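Local coordinates for protein coclaurine N-methyltransferase (Coptis japonica, PDB 6GKV) that catalyses the S-adenosyl-L-methionine-dependent N-methylation of coclaurine, a tetrahydroisoquinoline, in alkaloid biosynthesis, at residues Gly17-Tyr21 with Asp22-Gln26; Tyr40-Thr43 with Tyr44-Ile48; Tyr75-Pro78 with Ile79-Lys83; Tyr266-Asp269 with Asp270-Val274; Phe334-Asn338 with Gly339-Met343. All coordinates share one frame; numbering follows the deposited sequence.

Contact 1: Gly17-Tyr21 with Asp22-Gln26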
# COMPACT_ATOMS: atom_id res chain seq x y z
N GLY A 17 37.79 -6.74 15.99
CA GLY A 17 38.21 -6.03 14.81
C GLY A 17 39.22 -6.81 13.99
O GLY A 17 40.10 -6.21 13.36
N LEU A 18 39.05 -8.13 13.96
CA LEU A 18 39.99 -9.03 13.29
C LEU A 18 39.54 -9.51 11.91
O LEU A 18 40.25 -10.25 11.24
CB LEU A 18 40.24 -10.27 14.16
CG LEU A 18 40.51 -10.12 15.67
CD1 LEU A 18 40.67 -11.50 16.28
CD2 LEU A 18 41.72 -9.24 15.94
N VAL A 19 38.34 -9.09 11.51
CA VAL A 19 37.79 -9.46 10.21
C VAL A 19 37.81 -8.25 9.27
O VAL A 19 37.25 -7.20 9.60
CB VAL A 19 36.35 -9.99 10.36
CG1 VAL A 19 35.77 -10.40 9.01
CG2 VAL A 19 36.32 -11.15 11.34
N PRO A 20 38.45 -8.40 8.09
CA PRO A 20 38.59 -7.29 7.13
C PRO A 20 37.23 -6.79 6.62
O PRO A 20 36.30 -7.59 6.58
CB PRO A 20 39.41 -7.90 5.99
CG PRO A 20 40.02 -9.15 6.58
CD PRO A 20 39.02 -9.65 7.56
N TYR A 21 37.13 -5.51 6.26
CA TYR A 21 35.85 -4.91 5.88
C TYR A 21 35.09 -5.68 4.82
O TYR A 21 33.87 -5.84 4.93
CB TYR A 21 36.04 -3.48 5.38
CG TYR A 21 36.06 -2.44 6.46
CD1 TYR A 21 35.93 -2.80 7.79
CD2 TYR A 21 36.25 -1.10 6.16
CE1 TYR A 21 35.99 -1.85 8.79
CE2 TYR A 21 36.31 -0.14 7.15
CZ TYR A 21 36.18 -0.52 8.47
OH TYR A 21 36.22 0.42 9.49
N ASP A 22 35.81 -6.16 3.80
CA ASP A 22 35.21 -6.85 2.66
C ASP A 22 34.63 -8.19 3.04
O ASP A 22 33.59 -8.59 2.51
CB ASP A 22 36.23 -7.06 1.54
CG ASP A 22 36.61 -5.78 0.86
OD1 ASP A 22 35.89 -4.78 1.05
OD2 ASP A 22 37.63 -5.76 0.14
N ASP A 23 35.32 -8.89 3.93
CA ASP A 23 34.83 -10.15 4.45
C ASP A 23 33.53 -9.92 5.23
O ASP A 23 32.66 -10.79 5.27
CB ASP A 23 35.89 -10.82 5.34
CG ASP A 23 37.04 -11.44 4.54
OD1 ASP A 23 38.02 -10.73 4.22
OD2 ASP A 23 36.99 -12.66 4.27
N ILE A 24 33.40 -8.76 5.86
CA ILE A 24 32.22 -8.44 6.67
C ILE A 24 31.05 -8.15 5.76
O ILE A 24 29.95 -8.66 5.97
CB ILE A 24 32.42 -7.22 7.62
CG1 ILE A 24 33.66 -7.37 8.52
CG2 ILE A 24 31.16 -6.99 8.48
CD1 ILE A 24 33.88 -6.14 9.42
N LYS A 25 31.30 -7.32 4.75
CA LYS A 25 30.30 -7.01 3.72
C LYS A 25 29.80 -8.27 3.02
O LYS A 25 28.60 -8.49 2.88
CB LYS A 25 30.87 -6.03 2.70
CG LYS A 25 31.05 -4.59 3.23
CD LYS A 25 31.96 -3.77 2.30
CE LYS A 25 31.97 -2.30 2.67
NZ LYS A 25 32.91 -1.51 1.79
N GLN A 26 30.73 -9.13 2.60
CA GLN A 26 30.36 -10.41 2.02
C GLN A 26 29.43 -11.23 2.92
O GLN A 26 28.48 -11.82 2.44
CB GLN A 26 31.60 -11.23 1.69
CG GLN A 26 31.31 -12.48 0.90
CD GLN A 26 32.57 -13.19 0.46
OE1 GLN A 26 32.72 -14.39 0.65
NE2 GLN A 26 33.49 -12.43 -0.11
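Val19 and Ile24 form the apolar part of this helix start. Val19 turns CG1 anti to its own backbone N (chi1 -179°), and this methyl reaches across to Ile24 CG1 at 3.7 Å. The same methyl also lies against the CB of Asp23, while the next atom of the isoleucine branch, CD1, lies 3.5 Å from Val19 O. Tyr21 adds a looser apolar touch, its CD1 being 4.2 Å from Ile24 CD1. Val19 also touches Gln13 and Leu14 of helix 2-16, and Ile24 touches Leu14 and Leu328 of helix 313-335. With an alanine at Ile24 this branch is gone, and Val19 CG1 would probably lose its apolar mate, opening a gap beside Leu14 and Leu328.

The hydrogen bonds run along the backbone. Ile24 N donates to Pro20 O at 3.2 Å, and Lys25 N gives Tyr21 O a straighter bond of 3.0 Å (167°). Ile24 N also has a weak second bond to Tyr21 O.

Of the polar groups, the carboxylate of Asp23 rests against the proline ring, with OD1 3.5 Å from Pro20 CG, and Tyr21 OH is hydrogen-bonded to Asp296.

Pro20 is the N-cap of helix 21-39, which makes the Val19–Ile24 pairing a hydrophobic staple, joining the residue before the cap to the fourth residue of the helix. Just upstream, Gly17 closes helix 2-16 with a Schellman motif, and the two together make a tight helix-to-helix connection.

Contact 2: Tyr40-Thr43 with Tyr44-Ile48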
# COMPACT_ATOMS: atom_id res chain seq x y z
N TYR A 40 10.12 -12.34 0.64
CA TYR A 40 9.25 -12.41 -0.54
C TYR A 40 8.39 -13.68 -0.53
O TYR A 40 8.81 -14.72 -0.03
CB TYR A 40 10.07 -12.33 -1.84
CG TYR A 40 10.52 -10.91 -2.17
CD1 TYR A 40 9.59 -9.87 -2.39
CD2 TYR A 40 11.87 -10.61 -2.28
CE1 TYR A 40 10.03 -8.57 -2.70
CE2 TYR A 40 12.31 -9.33 -2.58
CZ TYR A 40 11.40 -8.32 -2.78
OH TYR A 40 11.91 -7.05 -3.05
N LYS A 41 7.17 -13.57 -1.07
CA LYS A 41 6.25 -14.71 -1.09
C LYS A 41 5.91 -15.11 -2.52
O LYS A 41 5.87 -14.29 -3.44
CB LYS A 41 4.98 -14.38 -0.32
CG LYS A 41 5.18 -14.23 1.19
CD LYS A 41 5.72 -15.51 1.80
CE LYS A 41 6.08 -15.32 3.28
NZ LYS A 41 6.72 -16.53 3.90
N PRO A 42 5.66 -16.41 -2.73
CA PRO A 42 5.46 -16.82 -4.12
C PRO A 42 4.14 -16.32 -4.72
O PRO A 42 4.04 -16.19 -5.94
CB PRO A 42 5.52 -18.36 -4.05
CG PRO A 42 5.32 -18.71 -2.60
CD PRO A 42 5.81 -17.54 -1.81
N THR A 43 3.14 -16.02 -3.89
CA THR A 43 1.91 -15.43 -4.41
C THR A 43 1.65 -14.08 -3.77
O THR A 43 1.98 -13.88 -2.60
CB THR A 43 0.70 -16.31 -4.14
OG1 THR A 43 0.49 -16.38 -2.73
CG2 THR A 43 0.93 -17.71 -4.67
N TYR A 44 1.07 -13.15 -4.53
CA TYR A 44 0.80 -11.83 -3.97
C TYR A 44 -0.17 -11.92 -2.80
O TYR A 44 -0.09 -11.13 -1.86
CB TYR A 44 0.24 -10.89 -5.03
CG TYR A 44 0.45 -9.45 -4.66
CD1 TYR A 44 1.73 -8.94 -4.58
CD2 TYR A 44 -0.62 -8.59 -4.40
CE1 TYR A 44 1.97 -7.61 -4.24
CE2 TYR A 44 -0.39 -7.26 -4.05
CZ TYR A 44 0.92 -6.78 -3.97
OH TYR A 44 1.20 -5.47 -3.63
N GLU A 45 -1.08 -12.90 -2.86
CA GLU A 45 -2.08 -13.11 -1.84
C GLU A 45 -1.40 -13.35 -0.49
O GLU A 45 -1.81 -12.78 0.52
CB GLU A 45 -2.97 -14.30 -2.18
CG GLU A 45 -3.99 -14.60 -1.13
CD GLU A 45 -4.72 -15.90 -1.39
OE1 GLU A 45 -4.31 -16.63 -2.31
OE2 GLU A 45 -5.70 -16.19 -0.66
N GLU A 46 -0.36 -14.18 -0.50
CA GLU A 46 0.42 -14.50 0.69
C GLU A 46 1.23 -13.30 1.16
O GLU A 46 1.36 -13.05 2.36
CB GLU A 46 1.33 -15.69 0.42
CG GLU A 46 0.62 -17.03 0.59
CD GLU A 46 1.40 -18.23 0.03
OE1 GLU A 46 1.16 -19.37 0.50
OE2 GLU A 46 2.23 -18.03 -0.89
N GLN A 47 1.75 -12.53 0.22
CA GLN A 47 2.47 -11.30 0.55
C GLN A 47 1.58 -10.33 1.33
O GLN A 47 2.01 -9.75 2.32
CB GLN A 47 2.99 -10.63 -0.73
CG GLN A 47 4.14 -9.66 -0.52
CD GLN A 47 5.46 -10.38 -0.17
OE1 GLN A 47 6.06 -11.06 -1.01
NE2 GLN A 47 5.90 -10.23 1.08
N ILE A 48 0.34 -10.13 0.85
CA ILE A 48 -0.57 -9.14 1.44
C ILE A 48 -1.05 -9.63 2.81
O ILE A 48 -1.10 -8.87 3.75
CB ILE A 48 -1.77 -8.82 0.52
CG1 ILE A 48 -1.30 -8.06 -0.71
CG2 ILE A 48 -2.79 -7.92 1.19
CD1 ILE A 48 -0.66 -6.75 -0.35
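Thr43 and Glu46 hold the compact part of the contact, the N-terminal end of helix 44-58. With chi1 at 66°, Thr43 OG1 sits between its backbone N and carbonyl carbon, where it accepts from Glu46 N at 3.2 Å as an N-cap. The same hydroxyl donates to Glu46 OE2 at 3.0 Å, meeting it from above the carboxylate plane. Thr43 O takes the next helical N-H, that of Gln47, at 3.1 Å. Gln47 bends at chi2 (71°) to bring OE1 back to Lys41 N, 2.7 Å away and tilted from the amide plane, while its NE2 bonds to Gly39 O, so the amide ties down the loop before the helix. Tyr40 is packed too, its ring on His230 and Phe233, its OH bonded to Glu341.

Towards solvent the packing thins. Pro42 CG only brushes Glu46 OE2 at 3.6 Å, and the Lys41 chain leads off, leaving its NZ 6.7 Å from Glu46 OE2, too far for a salt bridge.

In the dimer, Glu340 of the second subunit bonds to Tyr44 N and also to Thr43 OG1. Glu46 OE2 and this Glu340 probably compete for the single hydroxyl proton, while the helix N-terminus is likely to ease their negative charge.

Contact 3: Tyr75-Pro78 with Ile79-Lys83. With SAH (S-adenosyl-L-homocysteine), chain C.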
# COMPACT_ATOMS: atom_id res chain seq x y z
N TYR A 75 21.29 5.92 21.82
CA TYR A 75 20.62 7.22 22.06
C TYR A 75 21.03 7.99 23.34
O TYR A 75 20.51 9.09 23.59
CB TYR A 75 19.10 7.01 22.05
CG TYR A 75 18.60 6.48 20.72
CD1 TYR A 75 19.14 6.94 19.53
CD2 TYR A 75 17.62 5.50 20.67
CE1 TYR A 75 18.72 6.47 18.32
CE2 TYR A 75 17.19 5.01 19.45
CZ TYR A 75 17.74 5.50 18.27
OH TYR A 75 17.33 5.04 17.03
N GLU A 76 21.95 7.44 24.13
CA GLU A 76 22.63 8.20 25.19
C GLU A 76 24.11 8.28 24.84
O GLU A 76 24.98 7.97 25.66
CB GLU A 76 22.45 7.57 26.58
CG GLU A 76 21.19 8.00 27.34
CD GLU A 76 21.07 9.50 27.53
OE1 GLU A 76 22.10 10.21 27.57
OE2 GLU A 76 19.93 9.97 27.65
N ILE A 77 24.40 8.70 23.61
CA ILE A 77 25.76 8.71 23.10
C ILE A 77 26.42 10.06 23.35
O ILE A 77 25.81 11.09 23.08
CB ILE A 77 25.78 8.41 21.59
CG1 ILE A 77 24.85 7.22 21.26
CG2 ILE A 77 27.23 8.21 21.11
CD1 ILE A 77 25.16 5.93 22.07
N PRO A 78 27.66 10.05 23.86
CA PRO A 78 28.42 11.28 24.03
C PRO A 78 28.48 12.10 22.74
O PRO A 78 28.84 11.59 21.67
CB PRO A 78 29.82 10.78 24.43
CG PRO A 78 29.82 9.31 24.17
CD PRO A 78 28.40 8.88 24.36
N ILE A 79 28.11 13.37 22.87
CA ILE A 79 28.00 14.27 21.74
C ILE A 79 29.34 14.41 21.01
O ILE A 79 29.36 14.52 19.78
CB ILE A 79 27.47 15.65 22.21
CG1 ILE A 79 27.00 16.49 21.03
CG2 ILE A 79 28.49 16.38 23.10
CD1 ILE A 79 25.67 16.05 20.49
N GLU A 80 30.43 14.38 21.78
CA GLU A 80 31.79 14.54 21.25
C GLU A 80 32.13 13.48 20.20
O GLU A 80 32.93 13.73 19.29
CB GLU A 80 32.82 14.47 22.38
CG GLU A 80 32.26 14.77 23.76
CD GLU A 80 33.24 14.42 24.88
OE1 GLU A 80 34.24 13.72 24.61
OE2 GLU A 80 33.02 14.87 26.03
N PHE A 81 31.54 12.30 20.37
CA PHE A 81 31.65 11.22 19.40
C PHE A 81 30.80 11.50 18.17
O PHE A 81 31.19 11.18 17.06
CB PHE A 81 31.24 9.88 20.01
CG PHE A 81 31.21 8.75 19.01
CD1 PHE A 81 32.35 8.42 18.27
CD2 PHE A 81 30.04 8.04 18.78
CE1 PHE A 81 32.32 7.39 17.34
CE2 PHE A 81 30.01 7.02 17.86
CZ PHE A 81 31.15 6.69 17.13
N LEU A 82 29.62 12.07 18.38
CA LEU A 82 28.70 12.29 17.27
C LEU A 82 29.21 13.38 16.31
O LEU A 82 29.05 13.25 15.11
CB LEU A 82 27.29 12.61 17.80
CG LEU A 82 26.66 11.38 18.48
CD1 LEU A 82 25.32 11.70 19.12
CD2 LEU A 82 26.52 10.19 17.52
N LYS A 83 29.88 14.41 16.84
CA LYS A 83 30.38 15.48 15.97
C LYS A 83 31.50 14.98 15.05
O LYS A 83 31.77 15.59 14.01
CB LYS A 83 30.88 16.69 16.76
CG LYS A 83 30.26 16.84 18.15
CD LYS A 83 30.56 18.21 18.75
CE LYS A 83 29.74 19.30 18.05
NZ LYS A 83 29.50 20.49 18.94
N SAH C . 15.12 12.14 14.63
CA SAH C . 16.55 12.24 14.89
CB SAH C . 17.08 10.93 15.45
CG SAH C . 16.41 9.66 14.94
SD SAH C . 16.98 8.20 15.86
C SAH C . 17.32 12.60 13.63
O SAH C . 16.76 12.48 12.54
OXT SAH C . 18.50 13.01 13.68
C5' SAH C . 15.46 8.06 16.83
C4' SAH C . 15.22 9.21 17.82
O4' SAH C . 14.03 8.99 18.56
C3' SAH C . 16.34 9.35 18.83
O3' SAH C . 16.54 10.72 19.10
C2' SAH C . 15.82 8.73 20.10
O2' SAH C . 16.36 9.40 21.20
C1' SAH C . 14.31 8.95 19.95
N9 SAH C . 13.49 7.92 20.64
C8 SAH C . 13.57 6.55 20.53
N7 SAH C . 12.63 6.00 21.34
C5 SAH C . 11.95 7.01 21.97
C6 SAH C . 10.91 7.03 22.90
N6 SAH C . 10.37 5.89 23.35
N1 SAH C . 10.44 8.24 23.36
C2 SAH C . 11.00 9.42 22.91
N3 SAH C . 12.02 9.40 21.99
C4 SAH C . 12.49 8.21 21.53
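Ile77 provides the apolar centre, lying just ahead of helix 79-85 and touching two of its residues. Its CG2 methyl, anti to the backbone N, comes to the edge of the Phe81 ring, 3.7 Å from CD2, the two side chains running side by side. Leu82 crosses Ile77 at about a right angle, with its CD1 4.1 Å from Ile77 CB. Pro78 adds a light touch, its CG 4.4 Å from Phe81 CB. Beyond this cluster, the ring of Phe81 meets those of Phe306 and Trp323.

Further out, Pro78 O accepts the first N-H groups of the helix: Phe81 N at 3.1 Å, the donor lying above the carbonyl plane, and, weakly, Leu82 N.

At the polar edge the chain reaches the cofactor product. Tyr75 lays one ring face under the ribose of SAH, with C2' 3.6 Å above the plane and over the ring centre. Its OH lies 3.4 Å from the sulfur SD and is hydrogen-bonded to His202, while its main-chain O bonds to Ser156. A leucine in place of Tyr75 has neither ring nor hydroxyl, and is likely to leave the ribose without its flat support and His202 without its phenolic partner.

Pro78 is the N-cap, so Ile77 with Leu82, the residue before the cap and the fourth of the helix, makes a hydrophobic staple. A few residues upstream, Tyr75 lines both the SAH pocket of the active site and that of the bound N-methylheliamine.

Contact 4: Tyr266-Asp269 with Asp270-Val274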
# COMPACT_ATOMS: atom_id res chain seq x y z
N TYR A 266 -1.96 1.60 6.49
CA TYR A 266 -2.89 0.69 7.14
C TYR A 266 -3.23 1.18 8.54
O TYR A 266 -3.91 0.49 9.30
CB TYR A 266 -2.32 -0.72 7.21
CG TYR A 266 -2.31 -1.45 5.88
CD1 TYR A 266 -3.49 -1.98 5.34
CD2 TYR A 266 -1.13 -1.63 5.17
CE1 TYR A 266 -3.51 -2.64 4.13
CE2 TYR A 266 -1.12 -2.32 3.93
CZ TYR A 266 -2.32 -2.83 3.43
OH TYR A 266 -2.33 -3.51 2.23
N PHE A 267 -2.73 2.36 8.87
CA PHE A 267 -2.94 2.95 10.19
C PHE A 267 -3.49 4.37 10.02
O PHE A 267 -2.81 5.38 10.28
CB PHE A 267 -1.62 2.93 11.00
CG PHE A 267 -1.24 1.55 11.48
CD1 PHE A 267 -1.84 1.00 12.63
CD2 PHE A 267 -0.30 0.80 10.80
CE1 PHE A 267 -1.51 -0.28 13.07
CE2 PHE A 267 0.02 -0.49 11.21
CZ PHE A 267 -0.58 -1.03 12.36
N GLN A 268 -4.74 4.44 9.54
CA GLN A 268 -5.35 5.70 9.15
C GLN A 268 -6.69 5.89 9.82
O GLN A 268 -7.59 6.52 9.25
CB GLN A 268 -5.51 5.76 7.62
CG GLN A 268 -4.18 5.88 6.91
CD GLN A 268 -4.31 6.29 5.45
OE1 GLN A 268 -4.52 7.46 5.14
NE2 GLN A 268 -4.18 5.32 4.55
N ASP A 269 -6.81 5.36 11.04
CA ASP A 269 -8.00 5.55 11.85
C ASP A 269 -8.19 6.99 12.34
O ASP A 269 -9.32 7.40 12.59
CB ASP A 269 -7.98 4.62 13.05
CG ASP A 269 -8.16 3.18 12.67
OD1 ASP A 269 -8.45 2.90 11.48
OD2 ASP A 269 -8.05 2.30 13.55
N ASP A 270 -7.11 7.75 12.48
CA ASP A 270 -7.20 9.09 13.07
C ASP A 270 -6.35 10.11 12.32
O ASP A 270 -6.27 11.28 12.71
CB ASP A 270 -6.75 9.08 14.54
CG ASP A 270 -7.41 7.97 15.34
OD1 ASP A 270 -8.61 8.08 15.68
OD2 ASP A 270 -6.72 6.98 15.61
N VAL A 271 -5.69 9.65 11.27
CA VAL A 271 -4.97 10.52 10.35
C VAL A 271 -5.29 10.07 8.93
O VAL A 271 -5.83 8.97 8.73
CB VAL A 271 -3.46 10.47 10.57
CG1 VAL A 271 -3.10 10.96 11.98
CG2 VAL A 271 -2.98 9.05 10.35
N SER A 272 -4.95 10.88 7.94
CA SER A 272 -5.31 10.57 6.57
C SER A 272 -4.18 10.90 5.61
O SER A 272 -3.73 12.05 5.53
CB SER A 272 -6.57 11.34 6.19
OG SER A 272 -7.35 10.60 5.29
N VAL A 273 -3.71 9.90 4.86
CA VAL A 273 -2.57 10.12 3.98
C VAL A 273 -2.92 11.13 2.89
O VAL A 273 -3.97 11.04 2.24
CB VAL A 273 -2.02 8.79 3.36
CG1 VAL A 273 -3.06 8.11 2.46
CG2 VAL A 273 -0.75 9.06 2.56
N VAL A 274 -2.03 12.09 2.73
CA VAL A 274 -2.17 13.12 1.72
C VAL A 274 -1.18 12.91 0.57
O VAL A 274 -1.52 13.08 -0.60
CB VAL A 274 -1.98 14.51 2.34
CG1 VAL A 274 -1.61 15.55 1.27
CG2 VAL A 274 -3.25 14.89 3.11
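Between Gln268 and Val271 the backbone reverses in a beta turn, their CA atoms 5.0 Å apart, with Asp269 near type I angles and Asp270 stretched beyond them (phi -138°). The turn feeds strand 272-279, the edge strand of the seven-stranded sheet within this chain, part of the Rossmann-like methyltransferase fold, where Ser272 and Val274 pair with Lys350 and Leu348 of strand 342-350.

Gln268 spans the turn with its side chain. Its CB passes 3.4 Å from Val271 O, and the chain runs on extended beyond CG until the amide reaches the strand. Val271 CG2 rests 3.7 Å from Phe267 O, while the ring of Phe267 leads off to Tyr206 and helix 206-215.

The two acidic residues do not pair with each other: Asp269 OD2 and Asp270 OD2 are 5.3 Å apart, and each has basic partners of its own. Asp270 OD1 forms a salt bridge with Arg211. Asp269 OD2 does so with Arg59 and with Lys350 of the second subunit, whose Ser272 is hydrogen-bonded to OD1; these opposite charges probably stabilise both carboxylates.

In the amide of Gln268, NE2 is hydrogen-bonded to Leu265 O of its own chain and to Leu265 O of the second subunit. OE1 accepts the N-H of Val273 in a short, nearly straight bond (2.6 Å, 166°), tilted 28° from the carbonyl plane, with Val273 CG1 only 3.1 Å from the same oxygen.

Contact 5: Phe334-Asn338 with Gly339-Met343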
# COMPACT_ATOMS: atom_id res chain seq x y z
N PHE A 334 20.97 -1.09 3.01
CA PHE A 334 20.29 -0.12 2.20
C PHE A 334 20.83 0.01 0.78
O PHE A 334 20.09 0.36 -0.12
CB PHE A 334 20.31 1.22 2.92
CG PHE A 334 19.40 1.22 4.10
CD1 PHE A 334 19.86 0.78 5.34
CD2 PHE A 334 18.06 1.56 3.95
CE1 PHE A 334 19.01 0.72 6.43
CE2 PHE A 334 17.20 1.50 5.03
CZ PHE A 334 17.67 1.09 6.27
N GLY A 335 22.11 -0.29 0.58
CA GLY A 335 22.67 -0.24 -0.76
C GLY A 335 22.43 -1.52 -1.54
O GLY A 335 22.76 -1.58 -2.73
N TYR A 336 21.86 -2.54 -0.90
CA TYR A 336 21.61 -3.83 -1.55
C TYR A 336 20.81 -3.66 -2.84
O TYR A 336 19.89 -2.81 -2.92
CB TYR A 336 20.86 -4.77 -0.59
CG TYR A 336 21.00 -6.24 -0.97
CD1 TYR A 336 22.15 -6.95 -0.62
CD2 TYR A 336 20.01 -6.91 -1.68
CE1 TYR A 336 22.29 -8.27 -0.96
CE2 TYR A 336 20.15 -8.26 -2.02
CZ TYR A 336 21.30 -8.92 -1.66
OH TYR A 336 21.47 -10.25 -1.97
N ASN A 337 21.16 -4.47 -3.85
CA ASN A 337 20.53 -4.41 -5.19
C ASN A 337 20.29 -3.00 -5.70
O ASN A 337 19.18 -2.66 -6.05
CB ASN A 337 19.19 -5.13 -5.21
CG ASN A 337 19.33 -6.62 -5.16
OD1 ASN A 337 20.39 -7.17 -5.51
ND2 ASN A 337 18.27 -7.30 -4.74
N ASN A 338 21.35 -2.20 -5.71
CA ASN A 338 21.29 -0.81 -6.15
C ASN A 338 20.26 0.03 -5.39
O ASN A 338 19.77 1.02 -5.90
CB ASN A 338 21.01 -0.76 -7.65
CG ASN A 338 21.35 0.60 -8.27
OD1 ASN A 338 22.19 1.33 -7.77
ND2 ASN A 338 20.67 0.93 -9.38
N GLY A 339 19.95 -0.34 -4.14
CA GLY A 339 19.10 0.49 -3.29
C GLY A 339 17.59 0.36 -3.50
O GLY A 339 16.80 1.18 -3.01
N GLU A 340 17.19 -0.71 -4.20
CA GLU A 340 15.81 -0.94 -4.58
C GLU A 340 15.19 -2.08 -3.79
O GLU A 340 14.27 -2.73 -4.25
CB GLU A 340 15.73 -1.22 -6.10
CG GLU A 340 15.96 0.04 -6.93
CD GLU A 340 14.82 1.06 -6.73
OE1 GLU A 340 13.64 0.62 -6.69
OE2 GLU A 340 15.09 2.28 -6.60
N GLU A 341 15.73 -2.32 -2.60
CA GLU A 341 15.16 -3.29 -1.67
C GLU A 341 14.77 -2.60 -0.35
O GLU A 341 13.59 -2.38 -0.07
CB GLU A 341 16.14 -4.43 -1.41
CG GLU A 341 16.46 -5.27 -2.64
CD GLU A 341 15.27 -6.07 -3.15
OE1 GLU A 341 14.26 -6.17 -2.44
OE2 GLU A 341 15.35 -6.63 -4.26
N TRP A 342 15.77 -2.30 0.46
CA TRP A 342 15.57 -1.56 1.70
C TRP A 342 15.79 -0.09 1.39
O TRP A 342 16.72 0.26 0.65
CB TRP A 342 16.52 -2.06 2.80
CG TRP A 342 16.16 -3.43 3.32
CD1 TRP A 342 15.19 -3.72 4.23
CD2 TRP A 342 16.75 -4.69 2.95
NE1 TRP A 342 15.14 -5.07 4.46
CE2 TRP A 342 16.08 -5.68 3.71
CE3 TRP A 342 17.80 -5.05 2.10
CZ2 TRP A 342 16.43 -7.04 3.60
CZ3 TRP A 342 18.14 -6.41 2.02
CH2 TRP A 342 17.45 -7.38 2.76
N MET A 343 14.92 0.76 1.93
CA MET A 343 14.90 2.15 1.54
C MET A 343 14.14 3.02 2.53
O MET A 343 13.79 2.58 3.63
CB MET A 343 14.28 2.30 0.14
CG MET A 343 12.94 1.55 -0.02
SD MET A 343 12.24 1.64 -1.70
CE MET A 343 13.09 0.31 -2.53
O HOH W 1 18.33 -1.92 -1.20
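Asn337 CB, in the connection after helix 313-335, lies 3.8 Å from Glu341 CG. Its CG is 4.1 Å from Glu341 CG, and ND2 comes closer, to 3.4 Å. At the tip, ND2 donates to Glu341 OE2 at 3.0 Å; the oxygen lies close to the amide plane of the asparagine and is met on its anti side but tilted out of the carboxylate plane, amide and carboxylate standing 61° apart. Both side chains have CG beside the backbone N (chi1 -73° and -64°), and Glu341 bends at chi2, which draws its carboxylate back towards the turn. Glu341 OE1 has its own partners, Tyr40 and His230.

The connection turns through three residues with positive phi, Asn337, Asn338 and Gly339, into strand 342-350, which runs antiparallel between strands 221-230 and 272-279 in the sheet of the Rossmann-like methyltransferase fold. A side chain on Gly339 would be jammed against Asn338 O. Gly339 N donates to Tyr336 O at 2.8 Å, its CA makes a CA-H...O contact with Phe334 O, and a water accepts from Glu341 N.

Tyr336 and Trp342 lie side by side, with Tyr336 CB at the indole edge, 4.1 Å from CE3. Trp342 NE1 bonds to Tyr235. Phe334 has Trp342 CB over one ring face and Met343 O in the plane at its edge, 3.8 Å from CE2; the ring also touches the bound N-methylheliamine and meets Phe284 edge to face.

In the fold
Contacts 1 and 2 follow each other along the chain, opening helices 21-39 and 44-58, yet their centres are 34 Å apart. Contact 2 meets contact 5 directly, Tyr40 OH lying 2.6 Å from Glu341 OE1, and both reach the second subunit, as contact 4 does; contacts 2 and 4 approach to about 4 Å between nearest atoms. Contacts 4 and 5 reach neighbouring strands of one sheet, yet stay about 15 Å apart at their nearest atoms. Around the active site, contact 3 supplies Tyr75 to both the SAH and N-methylheliamine pockets, and contact 5 brings Phe334 to about 4 Å from N-methylheliamine; these two contacts lie about 11 Å apart at their nearest atoms. Contact 1 stays at the surface.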